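Local structure of probable dipeptidase (Pseudomonas aeruginosa, 3B40) at residues A[94-99]-A[154-159]; A[210-215]-A[243-248]; A[284-289]-A[303-308]; A[38-41]-A[46-49]. The protein is a probable metal-dependent dipeptidase of the M19 (membrane dipeptidase) family, likely to hydrolyse dipeptides. The protein carries 11 engineered substitutions. All blocks are in the same frame, centred on the assembly; numbering follows the deposited sequence.

Contact 1. Residues A[94-99]-A[154-159]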
loop_
_atom_site.group_PDB
_atom_site.type_symbol
_atom_site.label_atom_id
_atom_site.label_comp_id
_atom_site.label_asym_id
_atom_site.label_seq_id
_atom_site.Cartn_x
_atom_site.Cartn_y
_atom_site.Cartn_z
ATOM N N GLN A 94 14.575 9.637 5.850
ATOM C CA GLN A 94 13.796 8.384 5.892
ATOM C C GLN A 94 13.872 7.660 4.523
ATOM O O GLN A 94 14.040 6.434 4.477
ATOM C CB GLN A 94 12.331 8.643 6.280
ATOM C CG GLN A 94 12.100 9.261 7.676
ATOM C CD GLN A 94 10.750 9.996 7.838
ATOM O OE1 GLN A 94 9.740 9.655 7.207
ATOM N NE2 GLN A 94 10.738 11.018 8.703
ATOM N N GLN A 95 13.785 8.420 3.419
ATOM C CA GLN A 95 13.890 7.846 2.060
ATOM C C GLN A 95 15.286 7.299 1.822
ATOM O O GLN A 95 15.444 6.203 1.285
ATOM C CB GLN A 95 13.618 8.873 0.963
ATOM C CG GLN A 95 12.237 9.508 0.910
ATOM C CD GLN A 95 12.139 10.441 -0.283
ATOM O OE1 GLN A 95 12.927 11.396 -0.411
ATOM N NE2 GLN A 95 11.179 10.182 -1.162
ATOM N N GLU A 96 16.298 8.068 2.208
ATOM C CA GLU A 96 17.672 7.639 1.971
ATOM C C GLU A 96 18.020 6.357 2.760
ATOM O O GLU A 96 18.691 5.492 2.243
ATOM C CB GLU A 96 18.655 8.755 2.284
ATOM C CG GLU A 96 18.627 9.919 1.279
ATOM C CD GLU A 96 19.087 9.528 -0.138
ATOM O OE1 GLU A 96 20.073 8.769 -0.288
ATOM O OE2 GLU A 96 18.462 10.002 -1.107
ATOM N N ILE A 97 17.571 6.278 4.013
ATOM C CA ILE A 97 17.721 5.089 4.831
ATOM C C ILE A 97 17.123 3.880 4.130
ATOM O O ILE A 97 17.781 2.838 4.016
ATOM C CB ILE A 97 17.127 5.298 6.256
ATOM C CG1 ILE A 97 18.005 6.321 7.016
ATOM C CG2 ILE A 97 17.030 3.943 7.029
ATOM C CD1 ILE A 97 17.498 6.708 8.346
ATOM N N ARG A 98 15.893 4.023 3.632
ATOM C CA ARG A 98 15.204 2.898 2.972
ATOM C C ARG A 98 15.926 2.438 1.704
ATOM O O ARG A 98 16.065 1.225 1.454
ATOM C CB ARG A 98 13.720 3.211 2.773
ATOM C CG ARG A 98 12.962 3.083 4.097
ATOM C CD ARG A 98 11.530 3.535 4.018
ATOM N NE ARG A 98 10.779 3.020 5.154
ATOM C CZ ARG A 98 10.217 3.781 6.092
ATOM N NH1 ARG A 98 9.572 3.204 7.096
ATOM N NH2 ARG A 98 10.311 5.117 6.032
ATOM N N TYR A 99 16.458 3.402 0.950
ATOM C CA TYR A 99 17.300 3.096 -0.214
ATOM C C TYR A 99 18.564 2.310 0.152
ATOM O O TYR A 99 18.949 1.372 -0.541
ATOM C CB TYR A 99 17.695 4.393 -0.948
ATOM C CG TYR A 99 18.468 4.129 -2.220
ATOM C CD1 TYR A 99 17.810 3.731 -3.381
ATOM C CD2 TYR A 99 19.854 4.270 -2.263
ATOM C CE1 TYR A 99 18.512 3.489 -4.559
ATOM C CE2 TYR A 99 20.571 4.012 -3.449
ATOM C CZ TYR A 99 19.885 3.620 -4.576
ATOM O OH TYR A 99 20.557 3.370 -5.743
ATOM N N ALA A 154 14.074 7.525 -10.377
ATOM C CA ALA A 154 13.964 6.534 -11.453
ATOM C C ALA A 154 15.344 5.968 -11.825
ATOM O O ALA A 154 15.511 4.739 -11.972
ATOM C CB ALA A 154 13.316 7.174 -12.685
ATOM N N ALA A 155 16.334 6.858 -11.958
ATOM C CA ALA A 155 17.701 6.453 -12.328
ATOM C C ALA A 155 18.320 5.517 -11.285
ATOM O O ALA A 155 19.075 4.617 -11.624
ATOM C CB ALA A 155 18.592 7.686 -12.537
ATOM N N ARG A 156 17.968 5.731 -10.029
ATOM C CA ARG A 156 18.415 4.901 -8.913
ATOM C C ARG A 156 17.639 3.567 -8.755
ATOM O O ARG A 156 18.017 2.730 -7.945
ATOM C CB ARG A 156 18.389 5.741 -7.626
ATOM C CG ARG A 156 19.312 6.962 -7.759
ATOM C CD ARG A 156 19.171 7.943 -6.606
ATOM N NE ARG A 156 19.821 7.419 -5.412
ATOM C CZ ARG A 156 19.646 7.892 -4.187
ATOM N NH1 ARG A 156 18.818 8.908 -3.972
ATOM N NH2 ARG A 156 20.298 7.339 -3.170
ATOM N N GLY A 157 16.579 3.348 -9.538
ATOM C CA GLY A 157 15.846 2.084 -9.438
ATOM C C GLY A 157 14.358 2.117 -9.145
ATOM O O GLY A 157 13.680 1.075 -9.200
ATOM N N VAL A 158 13.811 3.295 -8.865
ATOM C CA VAL A 158 12.375 3.376 -8.572
ATOM C C VAL A 158 11.548 3.054 -9.841
ATOM O O VAL A 158 11.838 3.568 -10.920
ATOM C CB VAL A 158 11.988 4.751 -7.942
ATOM C CG1 VAL A 158 10.458 4.996 -8.005
ATOM C CG2 VAL A 158 12.499 4.822 -6.519
ATOM N N ARG A 159 10.554 2.185 -9.713
ATOM C CA ARG A 159 9.760 1.780 -10.867
ATOM C C ARG A 159 8.247 2.026 -10.728
ATOM O O ARG A 159 7.481 1.793 -11.681
ATOM C CB ARG A 159 10.070 0.316 -11.216
ATOM C CG ARG A 159 11.461 0.106 -11.831
ATOM C CD ARG A 159 11.603 0.821 -13.159
ATOM N NE ARG A 159 12.966 0.769 -13.689
ATOM C CZ ARG A 159 13.953 1.633 -13.430
ATOM N NH1 ARG A 159 13.799 2.663 -12.601
ATOM N NH2 ARG A 159 15.127 1.437 -14.007
HETATM O O HOH W 1 22.461 5.692 -5.959
#

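Contact 2. Residues A[210-215]-A[243-248]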
loop_
_atom_site.group_PDB
_atom_site.type_symbol
_atom_site.label_atom_id
_atom_site.label_comp_id
_atom_site.label_asym_id
_atom_site.label_seq_id
_atom_site.Cartn_x
_atom_site.Cartn_y
_atom_site.Cartn_z
ATOM N N ASP A 210 0.924 5.221 -9.091
ATOM C CA ASP A 210 0.155 4.525 -8.043
ATOM C C ASP A 210 -0.849 5.497 -7.401
ATOM O O ASP A 210 -0.453 6.543 -6.879
ATOM C CB ASP A 210 1.131 3.961 -7.005
ATOM C CG ASP A 210 0.444 3.261 -5.832
ATOM O OD1 ASP A 210 -0.790 3.024 -5.855
ATOM O OD2 ASP A 210 1.179 2.951 -4.865
ATOM N N VAL A 211 -2.143 5.170 -7.486
ATOM C CA VAL A 211 -3.165 6.052 -6.993
ATOM C C VAL A 211 -3.704 5.703 -5.596
ATOM O O VAL A 211 -4.538 6.430 -5.086
ATOM C CB VAL A 211 -4.352 6.215 -8.006
ATOM C CG1 VAL A 211 -3.816 6.691 -9.368
ATOM C CG2 VAL A 211 -5.115 4.911 -8.135
ATOM N N SER A 212 -3.230 4.624 -4.974
ATOM C CA SER A 212 -3.675 4.307 -3.604
ATOM C C SER A 212 -3.270 5.474 -2.695
ATOM O O SER A 212 -2.159 5.965 -2.840
ATOM C CB SER A 212 -3.055 2.997 -3.100
ATOM O OG SER A 212 -3.695 1.878 -3.700
ATOM N N GLN A 213 -4.188 5.917 -1.815
ATOM C CA GLN A 213 -3.975 6.993 -0.812
ATOM C C GLN A 213 -4.371 8.410 -1.301
ATOM O O GLN A 213 -4.584 9.320 -0.497
ATOM C CB GLN A 213 -2.540 7.008 -0.253
ATOM C CG GLN A 213 -1.972 5.662 0.357
ATOM C CD GLN A 213 -2.046 5.541 1.860
ATOM O OE1 GLN A 213 -2.518 6.447 2.551
ATOM N NE2 GLN A 213 -1.552 4.387 2.404
ATOM N N MET A 214 -4.425 8.590 -2.621
ATOM C CA MET A 214 -4.752 9.858 -3.266
ATOM C C MET A 214 -6.250 10.157 -3.126
ATOM O O MET A 214 -7.061 9.246 -3.167
ATOM C CB MET A 214 -4.407 9.757 -4.769
ATOM C CG MET A 214 -2.871 9.745 -5.064
ATOM S SD MET A 214 -2.372 9.681 -6.823
ATOM C CE MET A 214 -2.613 11.357 -7.361
ATOM N N SER A 215 -6.619 11.433 -2.998
ATOM C CA SER A 215 -8.023 11.852 -3.008
ATOM C C SER A 215 -8.709 11.422 -4.327
ATOM O O SER A 215 -8.033 11.095 -5.337
ATOM C CB SER A 215 -8.121 13.376 -2.813
ATOM O OG SER A 215 -7.896 14.030 -4.037
ATOM N N ILE A 243 -15.433 4.146 3.375
ATOM C CA ILE A 243 -14.493 5.108 3.894
ATOM C C ILE A 243 -13.830 5.726 2.665
ATOM O O ILE A 243 -13.755 5.082 1.618
ATOM C CB ILE A 243 -13.432 4.449 4.856
ATOM C CG1 ILE A 243 -12.776 3.226 4.217
ATOM C CG2 ILE A 243 -14.054 4.087 6.215
ATOM C CD1 ILE A 243 -11.536 2.636 5.063
ATOM N N LYS A 244 -13.377 6.968 2.787
ATOM C CA LYS A 244 -12.729 7.708 1.680
ATOM C C LYS A 244 -11.448 7.070 1.195
ATOM O O LYS A 244 -11.141 7.170 0.011
ATOM C CB LYS A 244 -12.498 9.168 2.087
ATOM C CG LYS A 244 -13.836 9.854 2.272
ATOM C CD LYS A 244 -13.807 11.307 2.630
ATOM C CE LYS A 244 -15.307 11.698 2.810
ATOM N NZ LYS A 244 -15.548 13.143 3.045
ATOM N N ARG A 245 -10.737 6.411 2.110
ATOM C CA ARG A 245 -9.541 5.586 1.801
ATOM C C ARG A 245 -9.791 4.447 0.799
ATOM O O ARG A 245 -8.894 4.083 0.029
ATOM C CB ARG A 245 -8.898 5.054 3.100
ATOM C CG ARG A 245 -7.543 4.238 2.940
ATOM C CD ARG A 245 -6.457 4.883 2.055
ATOM N NE ARG A 245 -5.234 4.018 2.037
ATOM C CZ ARG A 245 -4.949 3.110 1.109
ATOM N NH1 ARG A 245 -5.729 2.949 0.036
ATOM N NH2 ARG A 245 -3.848 2.372 1.234
ATOM N N ASN A 246 -11.027 3.932 0.756
ATOM C CA ASN A 246 -11.429 2.881 -0.193
ATOM C C ASN A 246 -11.951 3.446 -1.541
ATOM O O ASN A 246 -12.251 4.645 -1.632
ATOM C CB ASN A 246 -12.474 1.964 0.486
ATOM C CG ASN A 246 -11.840 0.975 1.472
ATOM O OD1 ASN A 246 -10.616 0.913 1.590
ATOM N ND2 ASN A 246 -12.666 0.122 2.104
ATOM N N LEU A 247 -12.062 2.585 -2.564
ATOM C CA LEU A 247 -12.402 2.966 -3.938
ATOM C C LEU A 247 -13.925 2.850 -4.266
ATOM O O LEU A 247 -14.578 1.853 -3.932
ATOM C CB LEU A 247 -11.614 2.079 -4.910
ATOM C CG LEU A 247 -10.078 2.233 -4.974
ATOM C CD1 LEU A 247 -9.456 1.204 -5.884
ATOM C CD2 LEU A 247 -9.708 3.635 -5.455
ATOM N N SER A 248 -14.473 3.860 -4.915
ATOM C CA SER A 248 -15.830 3.793 -5.445
ATOM C C SER A 248 -15.715 2.933 -6.686
ATOM O O SER A 248 -14.614 2.764 -7.212
ATOM C CB SER A 248 -16.338 5.174 -5.821
ATOM O OG SER A 248 -15.558 5.734 -6.872
#

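Contact 3. Residues A[284-289]-A[303-308]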
loop_
_atom_site.group_PDB
_atom_site.type_symbol
_atom_site.label_atom_id
_atom_site.label_comp_id
_atom_site.label_asym_id
_atom_site.label_seq_id
_atom_site.Cartn_x
_atom_site.Cartn_y
_atom_site.Cartn_z
ATOM N N ALA A 284 -17.459 6.906 23.433
ATOM C CA ALA A 284 -17.162 7.326 24.812
ATOM C C ALA A 284 -15.899 8.174 24.844
ATOM O O ALA A 284 -15.849 9.175 25.556
ATOM C CB ALA A 284 -17.030 6.117 25.749
ATOM N N LEU A 285 -14.882 7.789 24.064
ATOM C CA LEU A 285 -13.631 8.552 24.018
ATOM C C LEU A 285 -13.843 9.916 23.365
ATOM O O LEU A 285 -13.329 10.915 23.841
ATOM C CB LEU A 285 -12.536 7.776 23.284
ATOM C CG LEU A 285 -11.241 8.488 22.884
ATOM C CD1 LEU A 285 -10.403 8.779 24.117
ATOM C CD2 LEU A 285 -10.461 7.630 21.946
ATOM N N ARG A 286 -14.600 9.935 22.279
ATOM C CA ARG A 286 -14.879 11.161 21.547
ATOM C C ARG A 286 -15.593 12.170 22.476
ATOM O O ARG A 286 -15.171 13.315 22.612
ATOM C CB ARG A 286 -15.700 10.820 20.302
ATOM C CG ARG A 286 -14.849 10.262 19.146
ATOM C CD ARG A 286 -15.703 9.802 17.966
ATOM N NE ARG A 286 -16.280 10.978 17.307
ATOM C CZ ARG A 286 -15.606 11.747 16.466
ATOM N NH1 ARG A 286 -14.340 11.431 16.141
ATOM N NH2 ARG A 286 -16.185 12.828 15.960
ATOM N N ALA A 287 -16.644 11.708 23.144
ATOM C CA ALA A 287 -17.327 12.452 24.212
ATOM C C ALA A 287 -16.413 13.075 25.297
ATOM O O ALA A 287 -16.612 14.230 25.672
ATOM C CB ALA A 287 -18.401 11.583 24.845
ATOM N N ARG A 288 -15.404 12.359 25.795
ATOM C CA ARG A 288 -14.494 13.012 26.769
ATOM C C ARG A 288 -13.502 14.006 26.183
ATOM O O ARG A 288 -12.858 14.745 26.932
ATOM C CB ARG A 288 -13.799 12.048 27.751
ATOM C CG ARG A 288 -13.194 10.799 27.173
ATOM C CD ARG A 288 -12.504 9.965 28.266
ATOM N NE ARG A 288 -11.085 10.363 28.420
ATOM C CZ ARG A 288 -10.015 9.574 28.229
ATOM N NH1 ARG A 288 -10.145 8.290 27.911
ATOM N NH2 ARG A 288 -8.792 10.072 28.388
ATOM N N PHE A 289 -13.379 14.040 24.854
ATOM C CA PHE A 289 -12.555 15.059 24.193
ATOM C C PHE A 289 -13.404 16.085 23.442
ATOM O O PHE A 289 -12.902 16.793 22.583
ATOM C CB PHE A 289 -11.535 14.412 23.246
ATOM C CG PHE A 289 -10.398 13.757 23.959
ATOM C CD1 PHE A 289 -9.196 14.446 24.156
ATOM C CD2 PHE A 289 -10.533 12.477 24.472
ATOM C CE1 PHE A 289 -8.137 13.846 24.825
ATOM C CE2 PHE A 289 -9.481 11.871 25.139
ATOM C CZ PHE A 289 -8.284 12.565 25.318
ATOM N N PRO A 303 -7.514 9.890 13.813
ATOM C CA PRO A 303 -7.940 11.186 14.349
ATOM C C PRO A 303 -8.146 12.239 13.257
ATOM O O PRO A 303 -7.259 13.054 13.023
ATOM C CB PRO A 303 -6.784 11.573 15.280
ATOM C CG PRO A 303 -5.619 10.780 14.782
ATOM C CD PRO A 303 -6.173 9.507 14.291
ATOM N N GLY A 304 -9.316 12.232 12.626
ATOM C CA GLY A 304 -9.553 13.039 11.409
ATOM C C GLY A 304 -10.404 14.293 11.582
ATOM O O GLY A 304 -10.523 15.122 10.669
ATOM N N ASP A 305 -11.003 14.461 12.746
ATOM C CA ASP A 305 -11.891 15.620 12.985
ATOM C C ASP A 305 -11.150 16.923 12.768
ATOM O O ASP A 305 -10.064 17.124 13.329
ATOM C CB ASP A 305 -12.476 15.594 14.388
ATOM C CG ASP A 305 -13.309 14.367 14.636
ATOM O OD1 ASP A 305 -14.547 14.509 14.708
ATOM O OD2 ASP A 305 -12.730 13.256 14.761
ATOM N N PRO A 306 -11.685 17.779 11.888
ATOM C CA PRO A 306 -11.085 19.063 11.499
ATOM C C PRO A 306 -10.693 19.963 12.669
ATOM O O PRO A 306 -9.617 20.550 12.646
ATOM C CB PRO A 306 -12.173 19.692 10.619
ATOM C CG PRO A 306 -12.792 18.507 9.972
ATOM C CD PRO A 306 -12.898 17.507 11.092
ATOM N N ILE A 307 -11.559 20.061 13.672
ATOM C CA ILE A 307 -11.291 20.895 14.863
ATOM C C ILE A 307 -10.007 20.476 15.593
ATOM O O ILE A 307 -9.409 21.288 16.288
ATOM C CB ILE A 307 -12.507 20.880 15.847
ATOM C CG1 ILE A 307 -12.407 21.981 16.918
ATOM C CG2 ILE A 307 -12.645 19.518 16.499
ATOM C CD1 ILE A 307 -12.466 23.344 16.406
ATOM N N ILE A 308 -9.558 19.229 15.397
ATOM C CA ILE A 308 -8.338 18.726 16.081
ATOM C C ILE A 308 -7.130 19.638 15.752
ATOM O O ILE A 308 -6.161 19.714 16.509
ATOM C CB ILE A 308 -8.094 17.210 15.762
ATOM C CG1 ILE A 308 -9.192 16.339 16.414
ATOM C CG2 ILE A 308 -6.685 16.779 16.180
ATOM C CD1 ILE A 308 -9.195 14.862 16.007
#

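Contact 4. Residues A[38-41]-A[46-49]. Engineered in segment 38-41: Thr-38 (natural residue Glu). Engineered in segment 46-49: Gly-48 (natural residue Asn).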
loop_
_atom_site.group_PDB
_atom_site.type_symbol
_atom_site.label_atom_id
_atom_site.label_comp_id
_atom_site.label_asym_id
_atom_site.label_seq_id
_atom_site.Cartn_x
_atom_site.Cartn_y
_atom_site.Cartn_z
ATOM N N THR A 38 20.668 -5.582 14.037
ATOM C CA THR A 38 20.604 -6.606 15.084
ATOM C C THR A 38 19.215 -6.615 15.694
ATOM O O THR A 38 18.714 -5.566 16.114
ATOM C CB THR A 38 21.656 -6.337 16.171
ATOM O OG1 THR A 38 22.936 -6.212 15.545
ATOM C CG2 THR A 38 21.715 -7.476 17.180
ATOM N N GLY A 39 18.601 -7.795 15.746
ATOM C CA GLY A 39 17.231 -7.928 16.240
ATOM C C GLY A 39 16.227 -7.964 15.099
ATOM O O GLY A 39 15.094 -8.425 15.271
ATOM N N ASN A 40 16.652 -7.497 13.927
ATOM C CA ASN A 40 15.770 -7.386 12.760
ATOM C C ASN A 40 16.502 -7.650 11.432
ATOM O O ASN A 40 16.411 -6.860 10.488
ATOM C CB ASN A 40 15.093 -6.006 12.761
ATOM C CG ASN A 40 13.834 -5.959 11.869
ATOM O OD1 ASN A 40 13.256 -7.005 11.527
ATOM N ND2 ASN A 40 13.408 -4.745 11.502
ATOM N N GLU A 41 17.219 -8.771 11.365
ATOM C CA GLU A 41 18.008 -9.130 10.173
ATOM C C GLU A 41 17.125 -9.632 9.039
ATOM O O GLU A 41 16.074 -10.245 9.274
ATOM C CB GLU A 41 19.069 -10.204 10.497
ATOM C CG GLU A 41 20.069 -9.839 11.614
ATOM C CD GLU A 41 19.549 -10.177 13.013
ATOM O OE1 GLU A 41 18.355 -10.561 13.148
ATOM O OE2 GLU A 41 20.332 -10.057 13.987
ATOM N N GLY A 46 12.566 -13.261 11.672
ATOM C CA GLY A 46 12.495 -12.153 12.614
ATOM C C GLY A 46 11.133 -11.703 13.115
ATOM O O GLY A 46 10.121 -12.411 12.967
ATOM N N PRO A 47 11.107 -10.522 13.746
ATOM C CA PRO A 47 9.915 -9.952 14.374
ATOM C C PRO A 47 8.957 -9.244 13.393
ATOM O O PRO A 47 7.843 -8.845 13.782
ATOM C CB PRO A 47 10.506 -8.934 15.356
ATOM C CG PRO A 47 11.724 -8.427 14.654
ATOM C CD PRO A 47 12.283 -9.637 13.899
ATOM N N GLY A 48 9.380 -9.073 12.149
ATOM C CA GLY A 48 8.572 -8.346 11.181
ATOM C C GLY A 48 7.716 -9.274 10.347
ATOM O O GLY A 48 7.690 -10.488 10.573
ATOM N N GLN A 49 7.022 -8.712 9.361
ATOM C CA GLN A 49 6.143 -9.517 8.531
ATOM C C GLN A 49 6.829 -9.959 7.247
ATOM O O GLN A 49 6.261 -10.701 6.476
ATOM C CB GLN A 49 4.832 -8.772 8.288
ATOM C CG GLN A 49 3.995 -8.722 9.546
ATOM C CD GLN A 49 2.757 -7.834 9.408
ATOM O OE1 GLN A 49 2.861 -6.658 9.095
ATOM N NE2 GLN A 49 1.596 -8.396 9.681
#

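Contact 1. Residues A[94-99]-A[154-159]
In the outer helical layer of the TIM-barrel fold, Arg-156 reaches from segment 154-159 to Glu-96 and Tyr-99, which lie three residues apart on helix 87-108. Its guanidinium meets the carboxylate end-on and nearly coplanar, forming a salt bridge with one hydrogen bond to each oxygen. Arg-156 NH1 donates to Glu-96 OE2 over 3.1 Å in an almost straight bond (179°) directed at the syn lone pair. Arg-156 NH2 donates to Glu-96 OE1 over 3.2 Å, again on the syn side but somewhat out of the carboxylate plane.

The same guanidinium lies over one face of the Tyr-99 ring as a cation-pi pair, with Arg-156 CZ 4.1 Å from the ring centroid. The two planes are inclined by 55°, so one corner dips toward the ring, and Arg-156 NH2 comes within 3.2 Å of Tyr-99 CD2. With CG anti to the backbone N (chi1 -175°), the ring of Tyr-99 is set beneath the guanidinium, and Arg-156 O lies at its edge.

The chain leaves the helix at Gly-157, whose positive phi belongs to a Schellman motif; Gly-157 N donates to Ala-154 O over 3.0 Å. Arg-159 NH1 donates to that same carbonyl oxygen, Ala-154 O, over 2.8 Å, and also to Val-158 O.

A water bridges the aromatic and cationic groups, 3.0 Å from Tyr-99 OH and accepting from Arg-156 NE at 3.2 Å. The arginine makes a further cation-pi contact with Trp-153, while Tyr-99 also packs on Met-135 and Ile-67 of the barrel strands.

Contact 2. Residues A[210-215]-A[243-248]
Van der Waals contact between flat polar groups dominates the meeting of Gln-213 and Arg-245. The Gln-213 side chain crosses one face of the Arg-245 guanidinium, with Gln-213 CG above that face and toward its rim. Its amide plane is turned 43° from the guanidinium plane, and Gln-213 CD lies 3.5 Å from Arg-245 NE. A bend at chi2 (48°) brings the end of the arginine against the glutamine. Ser-212 adds a looser touch, its CB 4.1 Å from Arg-245 NH1.

No hydrogen bond crosses between the segments. Gln-213 NE2 and Arg-245 NH2 approach to 3.3 Å, but both are donors. The polar ends of all three side chains are bonded outside the two segments: Gln-213 OE1 to Arg-176, Gln-213 NE2 to the His-234 ring, Arg-245 NH2 to the His-234 carbonyl, and Ser-212 OG to Ser-235 and His-234.

Backbone turns present these side chains. Val-211 to Met-214 form a type II beta turn, with Gln-213 at its positive-phi position (92°), and Ile-243 to Asn-246 form a type I turn. An Asx turn overlaps the start of the first, with Asp-210 OD1 accepting from Ser-212 N at 3.0 Å.

The two loops follow strands 208-210 and 230-235, at the C-terminal end of the barrel, where TIM-barrel enzymes carry their active sites. Bonds to His-234 of strand 230-235 hold both Gln-213 and Arg-245, consistent with two donors sitting side by side although neither bonds the other.

Contact 3. Residues A[284-289]-A[303-308]
The Arg-286 guanidinium meets the Asp-305 carboxylate at its edge, with Asp-305 OD1 near the guanidinium plane. The carboxylate plane is rotated 30° from it, so the paired groups are twisted rather than strictly coplanar. Within segment 284-289, Phe-289 CE2 lies over one face of the Arg-288 guanidinium, and Leu-285 O sits at the edge of the Phe-289 ring.

The salt bridge is end-on and two-pronged. Arg-286 NH2 donates to Asp-305 OD1 over 2.7 Å, and Arg-286 NH1 donates to Asp-305 OD2 over 2.8 Å. Both oxygens are approached on their syn sides, each about 20° out of the carboxylate plane. The side chains come from opposite directions, and a bend of the arginine at chi3 (70°) turns its two terminal nitrogens to the aspartate.

Both residues are buried, so the ion pair would be expected to offset the charge of each. A further bond, from Arg-286 NE to Pro-292 O, restrains the rotation of the guanidinium, while Tyr-319 and Leu-294 pack against the arginine. Past the aspartate the chain enters a short 3-10 segment, in which Ile-308 N bonds to Asp-305 O at 3.0 Å.

The pair is a classic bidentate arginine-carboxylate bridge, here joining the end of helix 276-288 to the loop before helix 313-328 and closing a connection that has no regular secondary structure.

Contact 4. Residues A[38-41]-A[46-49]
Contact between oxygens and ring methylenes brings Gly-39 and Asn-40 against Pro-47. Gly-39 O lies 3.4 Å from Pro-47 CD and also 3.4 Å from Pro-47 CG, so it faces the bond joining the two carbons. Asn-40 OD1 approaches the same pair more loosely, 3.7 Å from Pro-47 CD. With CG anti to the backbone N (chi1 -161°) the amide is carried to the proline, and a small chi2 (19°) turns OD1 to it.

Hydrogen bonds lie within or outside the segments rather than between them. Gly-39 N donates weakly to Glu-41 OE2 over 3.3 Å. Asn-40 ND2 bonds to Asp-34 OD1, which helps orient the amide. In segment 46-49, Gly-46 N bonds to Asp-51 and Gly-46 O to Lys-54, linking this part of the loop to the start of helix 52-58.

Backbone shape matters too: Gly-39 has a positive phi (98°), a conformation suited to glycine. Gly-48, an engineered residue, follows the proline, its N 4.4 Å from Asn-40 OD1.

Both segments belong to the loop between strand 25-29 and helix 52-58. Pro-47 CD, bonded to the ring nitrogen, is slightly polarised, so the two oxygens near it probably gain a little electrostatic attraction; with no hydrogen bond between the segments, the contact is otherwise van der Waals.

How the contacts relate
All four contacts belong to the M19 dipeptidase region of the chain and follow one another along it without interleaving, contact 4 coming first. Contact 2, at the C-terminal end of the barrel strands, has its centre about 11 Å from that of the chain. Contacts 1 and 3 approach it to about 8 and 9 Å between nearest atoms, although their centres are about 24 and 23 Å from its own. Contact 4 lies on the opposite side of the chain's centre from contact 2, with centres about 30 Å apart. Contacts 1 and 3 are the most widely separated, about 37 Å between centres. Glu-96 of contact 1 has its side chain about 8 Å from a bound calcium ion.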